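Local coordinates for protein putative fructosamine-3-kinase (PDB 3F7W) that probably acts as a kinase of the fructosamine kinase family, whose characterised members phosphorylate ketoamine adducts formed by sugars on amines, at residues 138-141 with 142-145; 194-197 with 198-201; 275-278 with 279-283. All blocks are in the same frame, centred on the assembly; numbering follows the deposited sequence.

How the interactions relate
All three contacts are local, each between neighbouring turns or bends of one continuous segment, yet they sit at different depths. The centre of interaction 2 lies about 8 Å from the centre of the chain, those of interactions 1 and 3 about 18 and 21 Å. Interactions 1 and 3 border the same element, helix 251-270, where Leu-260 meets both Tyr-145 and Thr-281, although the two contacts do not touch each other. Their chemistry follows their place: aromatic stacking at the start of helix 141-159, backbone and threonine hydrogen bonding along helix 275-286 with a watered outer face, and, in the irregular loop of 194-201, an asparagine amide gripping a backbone carbonyl.

Interaction 1: 138-141 with 142-145; sequences RSTW and PEFY
Trp-141 and Tyr-145, one helical turn apart, form an offset stack in which the six-membered ring of Trp-141 and the phenol ring have centroids 4.5 Å apart and planes inclined by 23°. The overlap is partial: Trp-141 CZ2 lies over the tyrosine face toward its rim, 3.3 Å from Tyr-145 CG. Tyr-145 CB joins in through a CH-pi contact, 3.9 Å from the centroid of the six-membered ring of Trp-141. The indole reaches this place because its CG is anti to the backbone N (chi1 -175°), an orientation Tyr-145 shares, and the two side chains run side by side. Phe-144 takes its neighbours at the ring edge. Trp-141 CD1 stands 4.1 Å from Phe-144 CD2, and Arg-138 CG approaches the other ortho carbon, 4.0 Å from Phe-144 CD1. The arginine chain then bends at both chi2 and chi3, carrying Arg-138 NH2 obliquely to within 3.6 Å of Glu-143 CB. It forms no ion pair with that glutamate; its NH1 instead makes a salt bridge with Glu-147 and a hydrogen bond with Gln-148. Glu-143 is occupied differently, its OE1 accepting a 2.6 Å hydrogen bond from Thr-140 OG1, which comes from 45° above the carboxylate plane. His-258 and Leu-257 of helix 251-270 also meet the indole. The chemistry divides the start of helix 141-159 in two: an aromatic side, on which Tyr-145 OH is satisfied by Leu-257 O and His-261 N of helix 251-270, and a polar side, where Thr-140 and Arg-138 engage two acidic residues one turn apart, Glu-143 and Glu-147, and probably favour their ionised forms.

Interaction 2: 194-197 with 198-201; sequences DLWN and GNVL
Asn-199 ND2 donates a 2.8 Å hydrogen bond to Asp-194 O, nearly straight at 172°, with the acceptor close to the amide plane and the donor in the carbonyl plane. The same nitrogen has a second, weak bond to the carboxylate, 3.3 Å from Asp-194 OD2 and strongly bent at 120°, so the backbone oxygen is the one met squarely. Asn-199 CG lies beside its own backbone N (chi1 -76°), which swings the amide back toward Asp-194. The backbone around it is held as well: Asn-199 N binds Trp-196 O at 2.9 Å, and Val-200 N follows with a bond to Asn-197 O. Gly-198, having no side chain, lies against the indole face of Trp-196, its CA 3.6 Å from the centroid of the six-membered ring in a CH-pi contact. Its N lies over the same ring, 3.2 Å from Trp-196 CE3. On the buried side Leu-195 CD1 packs 4.0 Å from Val-200 CG2. His-192 bonds Asp-194 N, and Asp-211 touches Asn-199. The sequence and geometry are consistent with the catalytic loop of protein-kinase-like folds, where an aspartate and an asparagine so placed serve phosphoryl transfer and metal binding. By that likeness, the bonds from Asn-199 probably fix the spacing of the two polar side chains and commit the amide nitrogen to the loop.

Interaction 3: 275-278 with 279-283; sequences RTTL and VDTAR
Thr-281 OG1 and Thr-281 N both donate to Thr-277 O, the hydroxyl at 2.7 Å and the backbone nitrogen at 2.8 Å, reaching the carbonyl from opposite faces of its plane. The hydroxyl can do so because it sits beside its own backbone N (chi1 -56°), a torsion that turns it back along the helix; it comes from 37° above the carbonyl plane. Thr-277 lies alongside, pointing the same way, with its CG2 3.8 Å from Thr-281 OG1. This is the tight part of the contact: Thr-281 is buried against Pro-256, Leu-260 and Leu-263 of helix 251-270, and its polar atom is satisfied inside its own helix. Backbone bonds from Val-279 N, Asp-280 N and Ala-282 N to the carbonyls four residues earlier continue the same pattern. Val-279 is buried against helix 165-176, and the guanidinium of Arg-275 lies more loosely over it, presenting a face to Val-279 CG2, 4.3 Å from Arg-275 CZ, while Arg-275 NE is committed to a salt bridge with Asp-167. The exposed side is looser. Asp-280 holds its carboxylate near Thr-276 O, with OD2 3.4 Å away, but both atoms are acceptors and no bond joins them. A water donates to Asp-280 OD2 at 3.1 Å and has a weak, 3.5 Å link to Thr-277 OG1, so it joins the two side chains only loosely. The i to i+4 bonding is that of an alpha-helix, and a hydroxyl returning to the carbonyl one turn back is a common way to satisfy a buried threonine there. Buried Leu-278, Val-279, Thr-281 and Ala-282 against exposed Thr-276 and Asp-280 make the helix amphipathic, the last helix of the helical lobe of a kinase-like fold.

Interaction 1: 138-141 with 142-145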
ATOM      1  N   ARG A 138      13.853   9.404   6.984  1.00 26.87           N
ATOM      2  CA  ARG A 138      15.187   8.831   7.119  1.00 28.40           C
ATOM      3  C   ARG A 138      15.900   8.920   5.778  1.00 29.11           C
ATOM      4  O   ARG A 138      15.269   8.924   4.723  1.00 29.88           O
ATOM      5  CB  ARG A 138      15.126   7.359   7.560  1.00 29.05           C
ATOM      6  CG  ARG A 138      14.310   7.075   8.790  1.00 28.02           C
ATOM      7  CD  ARG A 138      14.914   7.713  10.031  1.00 29.48           C
ATOM      8  NE  ARG A 138      16.217   7.158  10.363  1.00 30.07           N
ATOM      9  CZ  ARG A 138      16.419   6.079  11.118  1.00 32.52           C
ATOM     10  NH1 ARG A 138      15.407   5.381  11.607  1.00 30.67           N
ATOM     11  NH2 ARG A 138      17.644   5.678  11.364  1.00 30.76           N
ATOM     12  N   SER A 139      17.222   8.972   5.818  1.00 29.36           N
ATOM     13  CA  SER A 139      17.989   9.225   4.617  1.00 29.62           C
ATOM     14  C   SER A 139      18.516   7.948   3.948  1.00 29.99           C
ATOM     15  O   SER A 139      18.909   7.987   2.794  1.00 34.04           O
ATOM     16  CB  SER A 139      19.160  10.161   4.961  1.00 30.06           C
ATOM     17  OG  SER A 139      19.960   9.583   5.982  1.00 32.63           O
ATOM     18  N   THR A 140      18.567   6.837   4.680  1.00 31.13           N
ATOM     19  CA  THR A 140      19.149   5.590   4.181  1.00 30.29           C
ATOM     20  C   THR A 140      18.166   4.429   4.375  1.00 29.75           C
ATOM     21  O   THR A 140      17.475   4.349   5.391  1.00 28.18           O
ATOM     22  CB  THR A 140      20.490   5.286   4.890  1.00 31.95           C
ATOM     23  OG1 THR A 140      20.286   5.192   6.304  1.00 30.57           O
ATOM     24  CG2 THR A 140      21.506   6.387   4.604  1.00 29.69           C
ATOM     25  N   TRP A 141      18.098   3.531   3.395  1.00 29.61           N
ATOM     26  CA  TRP A 141      17.085   2.486   3.427  1.00 29.16           C
ATOM     27  C   TRP A 141      17.273   1.396   4.507  1.00 27.79           C
ATOM     28  O   TRP A 141      16.301   1.045   5.188  1.00 28.26           O
ATOM     29  CB  TRP A 141      16.880   1.874   2.029  1.00 28.37           C
ATOM     30  CG  TRP A 141      15.767   0.878   2.022  1.00 28.79           C
ATOM     31  CD1 TRP A 141      14.452   1.135   1.992  1.00 27.40           C
ATOM     32  CD2 TRP A 141      15.905  -0.537   2.108  1.00 27.48           C
ATOM     33  NE1 TRP A 141      13.729  -0.036   2.049  1.00 27.21           N
ATOM     34  CE2 TRP A 141      14.604  -1.082   2.111  1.00 30.98           C
ATOM     35  CE3 TRP A 141      17.000  -1.398   2.175  1.00 28.17           C
ATOM     36  CZ2 TRP A 141      14.367  -2.440   2.187  1.00 28.79           C
ATOM     37  CZ3 TRP A 141      16.764  -2.757   2.258  1.00 28.27           C
ATOM     38  CH2 TRP A 141      15.444  -3.265   2.250  1.00 30.24           C
ATOM     39  N   PRO A 142      18.491   0.835   4.658  1.00 28.48           N
ATOM     40  CA  PRO A 142      18.601  -0.269   5.622  1.00 28.74           C
ATOM     41  C   PRO A 142      18.140   0.101   7.027  1.00 27.80           C
ATOM     42  O   PRO A 142      17.422  -0.671   7.659  1.00 28.85           O
ATOM     43  CB  PRO A 142      20.115  -0.613   5.608  1.00 26.43           C
ATOM     44  CG  PRO A 142      20.579  -0.153   4.266  1.00 29.54           C
ATOM     45  CD  PRO A 142      19.782   1.106   4.001  1.00 29.54           C
ATOM     46  N   GLU A 143      18.523   1.285   7.495  1.00 26.62           N
ATOM     47  CA  GLU A 143      18.088   1.754   8.812  1.00 26.84           C
ATOM     48  C   GLU A 143      16.572   1.989   8.885  1.00 26.35           C
ATOM     49  O   GLU A 143      15.912   1.627   9.851  1.00 24.77           O
ATOM     50  CB  GLU A 143      18.823   3.051   9.161  1.00 30.03           C
ATOM     51  CG  GLU A 143      20.316   2.880   9.462  1.00 32.97           C
ATOM     52  CD  GLU A 143      21.199   2.532   8.250  1.00 39.82           C
ATOM     53  OE1 GLU A 143      20.848   2.815   7.069  1.00 32.12           O
ATOM     54  OE2 GLU A 143      22.287   1.971   8.504  1.00 40.47           O
ATOM     55  N   PHE A 144      16.043   2.663   7.882  1.00 25.17           N
ATOM     56  CA  PHE A 144      14.619   2.862   7.776  1.00 24.50           C
ATOM     57  C   PHE A 144      13.853   1.527   7.807  1.00 25.55           C
ATOM     58  O   PHE A 144      12.883   1.364   8.552  1.00 25.64           O
ATOM     59  CB  PHE A 144      14.336   3.628   6.477  1.00 26.34           C
ATOM     60  CG  PHE A 144      12.901   3.672   6.100  1.00 27.40           C
ATOM     61  CD1 PHE A 144      12.012   4.479   6.792  1.00 28.92           C
ATOM     62  CD2 PHE A 144      12.433   2.911   5.032  1.00 30.27           C
ATOM     63  CE1 PHE A 144      10.677   4.508   6.438  1.00 31.53           C
ATOM     64  CE2 PHE A 144      11.096   2.956   4.670  1.00 30.04           C
ATOM     65  CZ  PHE A 144      10.228   3.752   5.376  1.00 29.16           C
ATOM     66  N   TYR A 145      14.294   0.562   7.002  1.00 24.78           N
ATOM     67  CA  TYR A 145      13.564  -0.688   6.878  1.00 24.92           C
ATOM     68  C   TYR A 145      13.612  -1.474   8.194  1.00 26.18           C
ATOM     69  O   TYR A 145      12.578  -1.872   8.720  1.00 25.33           O
ATOM     70  CB  TYR A 145      14.155  -1.511   5.749  1.00 26.28           C
ATOM     71  CG  TYR A 145      13.309  -2.686   5.319  1.00 27.20           C
ATOM     72  CD1 TYR A 145      12.024  -2.495   4.836  1.00 24.48           C
ATOM     73  CD2 TYR A 145      13.810  -3.986   5.351  1.00 27.10           C
ATOM     74  CE1 TYR A 145      11.246  -3.580   4.394  1.00 24.69           C
ATOM     75  CE2 TYR A 145      13.046  -5.066   4.911  1.00 24.45           C
ATOM     76  CZ  TYR A 145      11.756  -4.859   4.441  1.00 25.93           C
ATOM     77  OH  TYR A 145      10.978  -5.915   4.012  1.00 25.54           O
TER

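Interaction 2: 194-197 with 198-201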
ATOM      1  N   ASP A 194       1.203  -0.949  -0.022  1.00 26.93           N
ATOM      2  CA  ASP A 194       0.378  -2.141   0.193  1.00 27.52           C
ATOM      3  C   ASP A 194      -0.151  -2.696  -1.132  1.00 24.49           C
ATOM      4  O   ASP A 194      -1.367  -2.974  -1.300  1.00 25.46           O
ATOM      5  CB  ASP A 194      -0.770  -1.819   1.149  1.00 29.66           C
ATOM      6  CG  ASP A 194      -1.425  -3.064   1.738  1.00 36.50           C
ATOM      7  OD1 ASP A 194      -0.770  -4.130   1.857  1.00 31.59           O
ATOM      8  OD2 ASP A 194      -2.615  -2.955   2.093  1.00 31.95           O
ATOM      9  N   LEU A 195       0.764  -2.875  -2.095  1.00 24.51           N
ATOM     10  CA  LEU A 195       0.377  -3.165  -3.455  1.00 25.03           C
ATOM     11  C   LEU A 195       0.297  -4.657  -3.725  1.00 24.28           C
ATOM     12  O   LEU A 195       1.122  -5.229  -4.444  1.00 25.71           O
ATOM     13  CB  LEU A 195       1.330  -2.475  -4.449  1.00 23.38           C
ATOM     14  CG  LEU A 195       0.822  -2.348  -5.888  1.00 24.24           C
ATOM     15  CD1 LEU A 195      -0.399  -1.417  -5.922  1.00 25.18           C
ATOM     16  CD2 LEU A 195       1.980  -1.894  -6.858  1.00 25.29           C
ATOM     17  N   TRP A 196      -0.722  -5.288  -3.171  1.00 25.89           N
ATOM     18  CA  TRP A 196      -1.068  -6.683  -3.524  1.00 26.39           C
ATOM     19  C   TRP A 196      -2.274  -6.665  -4.464  1.00 27.90           C
ATOM     20  O   TRP A 196      -2.895  -5.605  -4.674  1.00 27.34           O
ATOM     21  CB  TRP A 196      -1.298  -7.543  -2.267  1.00 26.71           C
ATOM     22  CG  TRP A 196      -2.533  -7.164  -1.513  1.00 26.12           C
ATOM     23  CD1 TRP A 196      -2.702  -6.093  -0.714  1.00 27.65           C
ATOM     24  CD2 TRP A 196      -3.778  -7.865  -1.534  1.00 30.10           C
ATOM     25  NE1 TRP A 196      -3.993  -6.080  -0.205  1.00 29.79           N
ATOM     26  CE2 TRP A 196      -4.668  -7.166  -0.697  1.00 28.73           C
ATOM     27  CE3 TRP A 196      -4.212  -9.043  -2.149  1.00 27.13           C
ATOM     28  CZ2 TRP A 196      -5.987  -7.580  -0.501  1.00 30.05           C
ATOM     29  CZ3 TRP A 196      -5.514  -9.455  -1.949  1.00 30.61           C
ATOM     30  CH2 TRP A 196      -6.381  -8.735  -1.122  1.00 28.75           C
ATOM     31  N   ASN A 197      -2.605  -7.827  -5.040  1.00 25.92           N
ATOM     32  CA  ASN A 197      -3.541  -7.886  -6.173  1.00 25.80           C
ATOM     33  C   ASN A 197      -4.933  -7.288  -5.883  1.00 26.37           C
ATOM     34  O   ASN A 197      -5.566  -6.720  -6.774  1.00 29.46           O
ATOM     35  CB  ASN A 197      -3.685  -9.324  -6.727  1.00 23.31           C
ATOM     36  CG  ASN A 197      -4.184 -10.306  -5.678  1.00 27.30           C
ATOM     37  OD1 ASN A 197      -5.379 -10.310  -5.339  1.00 26.56           O
ATOM     38  ND2 ASN A 197      -3.293 -11.135  -5.157  1.00 24.97           N
ATOM     39  N   GLY A 198      -5.359  -7.366  -4.630  1.00 26.42           N
ATOM     40  CA  GLY A 198      -6.667  -6.856  -4.221  1.00 27.82           C
ATOM     41  C   GLY A 198      -6.722  -5.336  -4.186  1.00 27.86           C
ATOM     42  O   GLY A 198      -7.800  -4.754  -4.108  1.00 27.02           O
ATOM     43  N   ASN A 199      -5.565  -4.700  -4.241  1.00 26.69           N
ATOM     44  CA  ASN A 199      -5.482  -3.236  -4.312  1.00 26.95           C
ATOM     45  C   ASN A 199      -5.168  -2.732  -5.721  1.00 25.33           C
ATOM     46  O   ASN A 199      -4.830  -1.570  -5.905  1.00 25.75           O
ATOM     47  CB  ASN A 199      -4.474  -2.723  -3.275  1.00 26.85           C
ATOM     48  CG  ASN A 199      -5.023  -2.740  -1.855  1.00 28.45           C
ATOM     49  OD1 ASN A 199      -6.250  -2.731  -1.646  1.00 30.06           O
ATOM     50  ND2 ASN A 199      -4.109  -2.792  -0.859  1.00 26.88           N
ATOM     51  N   VAL A 200      -5.248  -3.633  -6.692  1.00 23.93           N
ATOM     52  CA  VAL A 200      -5.118  -3.341  -8.130  1.00 25.32           C
ATOM     53  C   VAL A 200      -6.464  -3.621  -8.792  1.00 29.58           C
ATOM     54  O   VAL A 200      -6.957  -4.767  -8.813  1.00 29.39           O
ATOM     55  CB  VAL A 200      -3.972  -4.168  -8.771  1.00 25.18           C
ATOM     56  CG1 VAL A 200      -3.813  -3.858 -10.269  1.00 27.32           C
ATOM     57  CG2 VAL A 200      -2.674  -3.899  -7.991  1.00 26.92           C
ATOM     58  N   LEU A 201      -7.078  -2.557  -9.284  1.00 26.27           N
ATOM     59  CA  LEU A 201      -8.348  -2.628  -9.985  1.00 27.12           C
ATOM     60  C   LEU A 201      -8.094  -2.444 -11.470  1.00 27.90           C
ATOM     61  O   LEU A 201      -7.720  -1.362 -11.936  1.00 26.51           O
ATOM     62  CB  LEU A 201      -9.313  -1.556  -9.491  1.00 26.12           C
ATOM     63  CG  LEU A 201      -9.623  -1.575  -7.992  1.00 30.49           C
ATOM     64  CD1 LEU A 201     -10.763  -0.618  -7.705  1.00 33.82           C
ATOM     65  CD2 LEU A 201      -9.958  -2.968  -7.508  1.00 36.11           C
TER

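Interaction 3: 275-278 with 279-283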
ATOM      1  N   ARG A 275       2.735 -17.355   9.470  1.00 30.64           N
ATOM      2  CA  ARG A 275       4.009 -17.618  10.133  1.00 29.31           C
ATOM      3  C   ARG A 275       4.981 -18.424   9.284  1.00 28.43           C
ATOM      4  O   ARG A 275       6.143 -18.032   9.124  1.00 27.51           O
ATOM      5  CB  ARG A 275       3.797 -18.320  11.476  1.00 27.18           C
ATOM      6  CG  ARG A 275       5.111 -18.666  12.176  1.00 30.16           C
ATOM      7  CD  ARG A 275       4.937 -19.507  13.418  1.00 30.92           C
ATOM      8  NE  ARG A 275       6.244 -19.950  13.900  1.00 33.55           N
ATOM      9  CZ  ARG A 275       6.889 -21.033  13.467  1.00 37.58           C
ATOM     10  NH1 ARG A 275       6.348 -21.841  12.562  1.00 32.24           N
ATOM     11  NH2 ARG A 275       8.087 -21.319  13.951  1.00 38.45           N
ATOM     12  N   THR A 276       4.554 -19.577   8.773  1.00 28.01           N
ATOM     13  CA  THR A 276       5.513 -20.401   8.037  1.00 29.29           C
ATOM     14  C   THR A 276       6.046 -19.654   6.792  1.00 27.93           C
ATOM     15  O   THR A 276       7.232 -19.749   6.469  1.00 28.33           O
ATOM     16  CB  THR A 276       4.972 -21.809   7.687  1.00 29.45           C
ATOM     17  OG1 THR A 276       3.837 -21.678   6.835  1.00 38.23           O
ATOM     18  CG2 THR A 276       4.567 -22.547   8.952  1.00 30.16           C
ATOM     19  N   THR A 277       5.199 -18.874   6.136  1.00 28.45           N
ATOM     20  CA  THR A 277       5.661 -18.098   4.966  1.00 29.54           C
ATOM     21  C   THR A 277       6.713 -17.064   5.408  1.00 27.05           C
ATOM     22  O   THR A 277       7.748 -16.870   4.754  1.00 25.57           O
ATOM     23  CB  THR A 277       4.515 -17.376   4.259  1.00 32.48           C
ATOM     24  OG1 THR A 277       3.505 -18.322   3.892  1.00 40.36           O
ATOM     25  CG2 THR A 277       5.034 -16.651   2.997  1.00 29.21           C
ATOM     26  N   LEU A 278       6.438 -16.399   6.519  1.00 26.63           N
ATOM     27  CA  LEU A 278       7.422 -15.469   7.084  1.00 25.67           C
ATOM     28  C   LEU A 278       8.759 -16.176   7.318  1.00 24.91           C
ATOM     29  O   LEU A 278       9.815 -15.687   6.901  1.00 23.74           O
ATOM     30  CB  LEU A 278       6.890 -14.859   8.387  1.00 24.58           C
ATOM     31  CG  LEU A 278       7.897 -13.970   9.123  1.00 25.69           C
ATOM     32  CD1 LEU A 278       8.326 -12.776   8.280  1.00 24.23           C
ATOM     33  CD2 LEU A 278       7.348 -13.556  10.465  1.00 30.60           C
ATOM     34  N   VAL A 279       8.721 -17.337   7.981  1.00 25.96           N
ATOM     35  CA  VAL A 279       9.945 -18.061   8.298  1.00 26.73           C
ATOM     36  C   VAL A 279      10.677 -18.457   7.025  1.00 25.47           C
ATOM     37  O   VAL A 279      11.879 -18.243   6.905  1.00 23.18           O
ATOM     38  CB  VAL A 279       9.690 -19.308   9.180  1.00 27.94           C
ATOM     39  CG1 VAL A 279      10.978 -20.163   9.320  1.00 30.96           C
ATOM     40  CG2 VAL A 279       9.148 -18.867  10.544  1.00 25.60           C
ATOM     41  N   ASP A 280       9.936 -19.011   6.073  1.00 25.44           N
ATOM     42  CA  ASP A 280      10.526 -19.484   4.823  1.00 27.47           C
ATOM     43  C   ASP A 280      11.171 -18.322   4.061  1.00 26.02           C
ATOM     44  O   ASP A 280      12.229 -18.476   3.449  1.00 23.59           O
ATOM     45  CB  ASP A 280       9.454 -20.129   3.951  1.00 27.08           C
ATOM     46  CG  ASP A 280       8.961 -21.476   4.496  1.00 37.81           C
ATOM     47  OD1 ASP A 280       9.570 -22.022   5.444  1.00 35.62           O
ATOM     48  OD2 ASP A 280       7.936 -21.969   3.977  1.00 38.82           O
ATOM     49  N   THR A 281      10.500 -17.166   4.089  1.00 26.18           N
ATOM     50  CA  THR A 281      10.966 -15.969   3.355  1.00 26.17           C
ATOM     51  C   THR A 281      12.241 -15.369   3.999  1.00 26.85           C
ATOM     52  O   THR A 281      13.166 -14.932   3.299  1.00 25.85           O
ATOM     53  CB  THR A 281       9.805 -14.936   3.221  1.00 26.46           C
ATOM     54  OG1 THR A 281       8.685 -15.565   2.581  1.00 28.37           O
ATOM     55  CG2 THR A 281      10.210 -13.702   2.405  1.00 24.17           C
ATOM     56  N   ALA A 282      12.273 -15.348   5.332  1.00 27.34           N
ATOM     57  CA  ALA A 282      13.451 -14.940   6.088  1.00 25.87           C
ATOM     58  C   ALA A 282      14.629 -15.847   5.749  1.00 26.03           C
ATOM     59  O   ALA A 282      15.720 -15.370   5.450  1.00 24.32           O
ATOM     60  CB  ALA A 282      13.161 -14.985   7.592  1.00 24.83           C
ATOM     61  N   ARG A 283      14.412 -17.164   5.786  1.00 23.95           N
ATOM     62  CA  ARG A 283      15.460 -18.100   5.374  1.00 27.01           C
ATOM     63  C   ARG A 283      15.969 -17.839   3.956  1.00 27.91           C
ATOM     64  O   ARG A 283      17.177 -17.864   3.705  1.00 27.25           O
ATOM     65  CB  ARG A 283      14.961 -19.536   5.489  1.00 26.49           C
ATOM     66  CG  ARG A 283      14.941 -19.991   6.910  1.00 31.15           C
ATOM     67  CD  ARG A 283      14.238 -21.296   7.089  1.00 35.50           C
ATOM     68  NE  ARG A 283      14.465 -21.749   8.452  1.00 42.77           N
ATOM     69  CZ  ARG A 283      13.669 -22.582   9.114  1.00 48.20           C
ATOM     70  NH1 ARG A 283      12.578 -23.094   8.540  1.00 53.41           N
ATOM     71  NH2 ARG A 283      13.974 -22.915  10.364  1.00 47.03           N
TER
HETATM   72  O   HOH W   1       5.719 -20.586   2.403  1.00 52.04           O